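Local atomic coordinates of putative 4-hydroxybenzoyl-CoA thioesterase (Geobacillus stearothermophilus, PDB entry 2OIW), a protein that is a predicted hotdog-fold thioesterase that probably hydrolyses acyl-CoA thioesters, perhaps 4-hydroxybenzoyl-CoA or a related substrate. Residues E37-F42 against K49-V54. Residues are numbered along the deposited sequence; the frame is centred on the assembly and turned at random.
Sequences EIFKLF and KRWRMV
With CG set anti to the carbonyl carbon (chi1 -63° and -71°), F39 turns its ring to W51 and M53, and F42 turns its ring to M53, a selenomethionine. The M53 chain bends at chi2 and chi3, which lays its end flat across the F42 ring: methyl CE sits over the middle of the face, 3.6 Å from the F42 centroid, a CH-pi contact. SE of M53 lies above the same ring, 3.7 Å from CD2 of F42, making this a Met-aromatic pair. CG of M53 touches CD1 of F39 at 3.7 Å. W51 meets F39 in an offset edge-to-face pair, its CZ2 edge 3.8 Å from F39 CD2 and the planes 64° apart. A weak hydrogen bond from W51 NE1 to M53 O (3.0 Å) may help to hold the indole in this tilt. At the helix end, R52 runs extended past F42 O, with CD 3.2 Å from that oxygen. The contact joins helix 36-42 to the start of strand 53-62 and its lead-in loop, helix against curved antiparallel sheet as in hotdog folds; N108 of antiparallel partner strand 97-110 touches F42, R52 and M53, its Y106 ring meets F39, and I123 of helix 121-128 packs on F42.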
ATOM      1  N   GLU A  37     -18.451   6.532   5.557  1.00 22.23           N
ATOM      2  CA  GLU A  37     -19.774   6.820   6.139  1.00 23.19           C
ATOM      3  C   GLU A  37     -20.746   5.624   6.095  1.00 22.28           C
ATOM      4  O   GLU A  37     -21.585   5.462   6.963  1.00 22.10           O
ATOM      5  CB  GLU A  37     -20.405   8.027   5.453  1.00 23.49           C
ATOM      6  CG  GLU A  37     -19.643   9.337   5.660  1.00 26.65           C
ATOM      7  CD  GLU A  37     -19.368   9.662   7.127  1.00 30.65           C
ATOM      8  OE1 GLU A  37     -20.215   9.364   8.008  1.00 30.62           O
ATOM      9  OE2 GLU A  37     -18.300  10.254   7.400  1.00 33.37           O
ATOM     10  N   ILE A  38     -20.605   4.789   5.083  1.00 22.00           N
ATOM     11  CA  ILE A  38     -21.385   3.577   4.989  1.00 21.57           C
ATOM     12  C   ILE A  38     -20.958   2.614   6.072  1.00 20.85           C
ATOM     13  O   ILE A  38     -21.812   2.107   6.787  1.00 21.46           O
ATOM     14  CB  ILE A  38     -21.313   2.931   3.578  1.00 21.65           C
ATOM     15  CG1 ILE A  38     -22.055   3.827   2.570  1.00 22.46           C
ATOM     16  CG2 ILE A  38     -21.946   1.521   3.589  1.00 20.15           C
ATOM     17  CD1 ILE A  38     -21.787   3.495   1.067  1.00 21.76           C
ATOM     18  N   PHE A  39     -19.662   2.337   6.187  1.00 20.19           N
ATOM     19  CA  PHE A  39     -19.140   1.494   7.277  1.00 20.13           C
ATOM     20  C   PHE A  39     -19.643   2.013   8.637  1.00 20.47           C
ATOM     21  O   PHE A  39     -20.018   1.223   9.516  1.00 20.51           O
ATOM     22  CB  PHE A  39     -17.598   1.441   7.257  1.00 19.99           C
ATOM     23  CG  PHE A  39     -17.023   0.823   6.005  1.00 19.25           C
ATOM     24  CD1 PHE A  39     -17.788  -0.018   5.188  1.00 20.44           C
ATOM     25  CD2 PHE A  39     -15.705   1.060   5.647  1.00 22.04           C
ATOM     26  CE1 PHE A  39     -17.241  -0.588   4.047  1.00 20.57           C
ATOM     27  CE2 PHE A  39     -15.156   0.492   4.500  1.00 18.66           C
ATOM     28  CZ  PHE A  39     -15.932  -0.318   3.699  1.00 20.67           C
ATOM     29  N   LYS A  40     -19.682   3.334   8.785  1.00 19.49           N
ATOM     30  CA  LYS A  40     -20.041   3.931  10.062  1.00 21.10           C
ATOM     31  C   LYS A  40     -21.511   3.657  10.422  1.00 20.45           C
ATOM     32  O   LYS A  40     -21.849   3.586  11.605  1.00 20.35           O
ATOM     33  CB  LYS A  40     -19.720   5.430  10.073  1.00 20.53           C
ATOM     34  CG  LYS A  40     -19.504   5.998  11.454  1.00 23.47           C
ATOM     35  CD  LYS A  40     -19.333   7.518  11.426  1.00 24.69           C
ATOM     36  CE  LYS A  40     -19.104   8.081  12.825  1.00 29.74           C
ATOM     37  NZ  LYS A  40     -20.150   7.613  13.835  1.00 33.98           N
ATOM     38  N   LEU A  41     -22.370   3.463   9.417  1.00 19.75           N
ATOM     39  CA  LEU A  41     -23.785   3.147   9.683  1.00 19.50           C
ATOM     40  C   LEU A  41     -23.996   1.745  10.288  1.00 19.64           C
ATOM     41  O   LEU A  41     -24.881   1.544  11.145  1.00 18.25           O
ATOM     42  CB  LEU A  41     -24.627   3.320   8.430  1.00 19.48           C
ATOM     43  CG  LEU A  41     -24.747   4.763   7.921  1.00 19.04           C
ATOM     44  CD1 LEU A  41     -25.352   4.774   6.539  1.00 19.64           C
ATOM     45  CD2 LEU A  41     -25.580   5.647   8.868  1.00 20.95           C
ATOM     46  N   PHE A  42     -23.154   0.809   9.857  1.00 18.66           N
ATOM     47  CA  PHE A  42     -23.121  -0.577  10.340  1.00 19.93           C
ATOM     48  C   PHE A  42     -22.335  -0.789  11.629  1.00 20.13           C
ATOM     49  O   PHE A  42     -22.670  -1.676  12.409  1.00 20.46           O
ATOM     50  CB  PHE A  42     -22.564  -1.494   9.248  1.00 19.32           C
ATOM     51  CG  PHE A  42     -23.503  -1.664   8.115  1.00 22.37           C
ATOM     52  CD1 PHE A  42     -24.509  -2.626   8.167  1.00 23.10           C
ATOM     53  CD2 PHE A  42     -23.455  -0.807   7.018  1.00 23.87           C
ATOM     54  CE1 PHE A  42     -25.415  -2.759   7.116  1.00 22.04           C
ATOM     55  CE2 PHE A  42     -24.352  -0.942   5.975  1.00 25.62           C
ATOM     56  CZ  PHE A  42     -25.338  -1.918   6.035  1.00 22.77           C
ATOM     57  N   LYS A  49     -13.913  -5.147  16.485  1.00 23.71           N
ATOM     58  CA  LYS A  49     -14.689  -6.097  17.271  1.00 25.03           C
ATOM     59  C   LYS A  49     -16.136  -6.250  16.793  1.00 24.85           C
ATOM     60  O   LYS A  49     -16.717  -7.335  16.871  1.00 24.47           O
ATOM     61  CB  LYS A  49     -14.705  -5.645  18.736  1.00 25.50           C
ATOM     62  CG  LYS A  49     -13.766  -6.420  19.642  1.00 30.08           C
ATOM     63  CD  LYS A  49     -12.315  -6.355  19.220  1.00 34.29           C
ATOM     64  CE  LYS A  49     -11.688  -7.774  19.248  1.00 39.54           C
ATOM     65  NZ  LYS A  49     -12.035  -8.602  20.467  1.00 40.50           N
ATOM     66  N   ARG A  50     -16.703  -5.149  16.315  1.00 24.09           N
ATOM     67  CA  ARG A  50     -18.085  -5.083  15.892  1.00 24.52           C
ATOM     68  C   ARG A  50     -18.233  -4.800  14.375  1.00 24.03           C
ATOM     69  O   ARG A  50     -19.193  -4.170  13.942  1.00 23.46           O
ATOM     70  CB  ARG A  50     -18.780  -4.021  16.729  1.00 24.64           C
ATOM     71  CG  ARG A  50     -19.035  -4.520  18.143  1.00 27.32           C
ATOM     72  CD  ARG A  50     -19.534  -3.426  19.054  1.00 30.24           C
ATOM     73  NE  ARG A  50     -18.466  -2.556  19.541  1.00 32.25           N
ATOM     74  CZ  ARG A  50     -17.527  -2.904  20.428  1.00 31.69           C
ATOM     75  NH1 ARG A  50     -17.464  -4.134  20.926  1.00 31.04           N
ATOM     76  NH2 ARG A  50     -16.620  -2.018  20.789  1.00 30.91           N
ATOM     77  N   TRP A  51     -17.267  -5.276  13.597  1.00 23.96           N
ATOM     78  CA  TRP A  51     -17.245  -5.091  12.148  1.00 24.18           C
ATOM     79  C   TRP A  51     -18.236  -6.031  11.452  1.00 24.44           C
ATOM     80  O   TRP A  51     -18.362  -7.189  11.830  1.00 25.05           O
ATOM     81  CB  TRP A  51     -15.840  -5.318  11.582  1.00 23.51           C
ATOM     82  CG  TRP A  51     -15.664  -4.639  10.242  1.00 23.18           C
ATOM     83  CD1 TRP A  51     -15.766  -5.216   9.008  1.00 22.94           C
ATOM     84  CD2 TRP A  51     -15.410  -3.252  10.021  1.00 22.00           C
ATOM     85  NE1 TRP A  51     -15.583  -4.274   8.027  1.00 22.03           N
ATOM     86  CE2 TRP A  51     -15.352  -3.056   8.621  1.00 23.92           C
ATOM     87  CE3 TRP A  51     -15.210  -2.150  10.870  1.00 22.67           C
ATOM     88  CZ2 TRP A  51     -15.109  -1.802   8.046  1.00 22.95           C
ATOM     89  CZ3 TRP A  51     -14.951  -0.893  10.288  1.00 21.82           C
ATOM     90  CH2 TRP A  51     -14.915  -0.738   8.899  1.00 22.85           C
ATOM     91  N   ARG A  52     -18.898  -5.534  10.408  1.00 24.89           N
ATOM     92  CA  ARG A  52     -19.998  -6.247   9.755  1.00 25.02           C
ATOM     93  C   ARG A  52     -19.877  -6.322   8.225  1.00 25.17           C
ATOM     94  O   ARG A  52     -20.494  -7.168   7.601  1.00 25.11           O
ATOM     95  CB  ARG A  52     -21.325  -5.581  10.126  1.00 25.16           C
ATOM     96  CG  ARG A  52     -21.622  -5.723  11.578  1.00 25.61           C
ATOM     97  CD  ARG A  52     -22.795  -4.895  12.111  1.00 28.39           C
ATOM     98  NE  ARG A  52     -22.622  -4.852  13.577  1.00 30.17           N
ATOM     99  CZ  ARG A  52     -22.773  -5.908  14.382  1.00 29.98           C
ATOM    100  NH1 ARG A  52     -23.152  -7.089  13.880  1.00 28.12           N
ATOM    101  NH2 ARG A  52     -22.548  -5.787  15.691  1.00 28.30           N
HETATM  102  N   MSE A  53     -19.102  -5.417   7.642  1.00 25.05           N
HETATM  103  CA  MSE A  53     -19.080  -5.205   6.197  1.00 25.83           C
HETATM  104  C   MSE A  53     -18.012  -6.036   5.529  1.00 25.09           C
HETATM  105  O   MSE A  53     -16.842  -5.844   5.800  1.00 24.77           O
HETATM  106  CB  MSE A  53     -18.815  -3.733   5.917  1.00 27.27           C
HETATM  107  CG  MSE A  53     -20.005  -2.831   6.196  1.00 30.52           C
HETATM  108 SE   MSE A  53     -21.282  -2.784   4.718  1.00 49.31          SE
HETATM  109  CE  MSE A  53     -22.484  -4.189   5.227  1.00 33.98           C
ATOM    110  N   VAL A  54     -18.435  -6.948   4.653  1.00 23.91           N
ATOM    111  CA  VAL A  54     -17.540  -7.788   3.871  1.00 22.77           C
ATOM    112  C   VAL A  54     -17.815  -7.632   2.361  1.00 21.60           C
ATOM    113  O   VAL A  54     -18.894  -7.961   1.891  1.00 20.43           O
ATOM    114  CB  VAL A  54     -17.708  -9.299   4.232  1.00 23.38           C
ATOM    115  CG1 VAL A  54     -16.569 -10.112   3.626  1.00 23.07           C
ATOM    116  CG2 VAL A  54     -17.781  -9.504   5.755  1.00 24.23           C
TER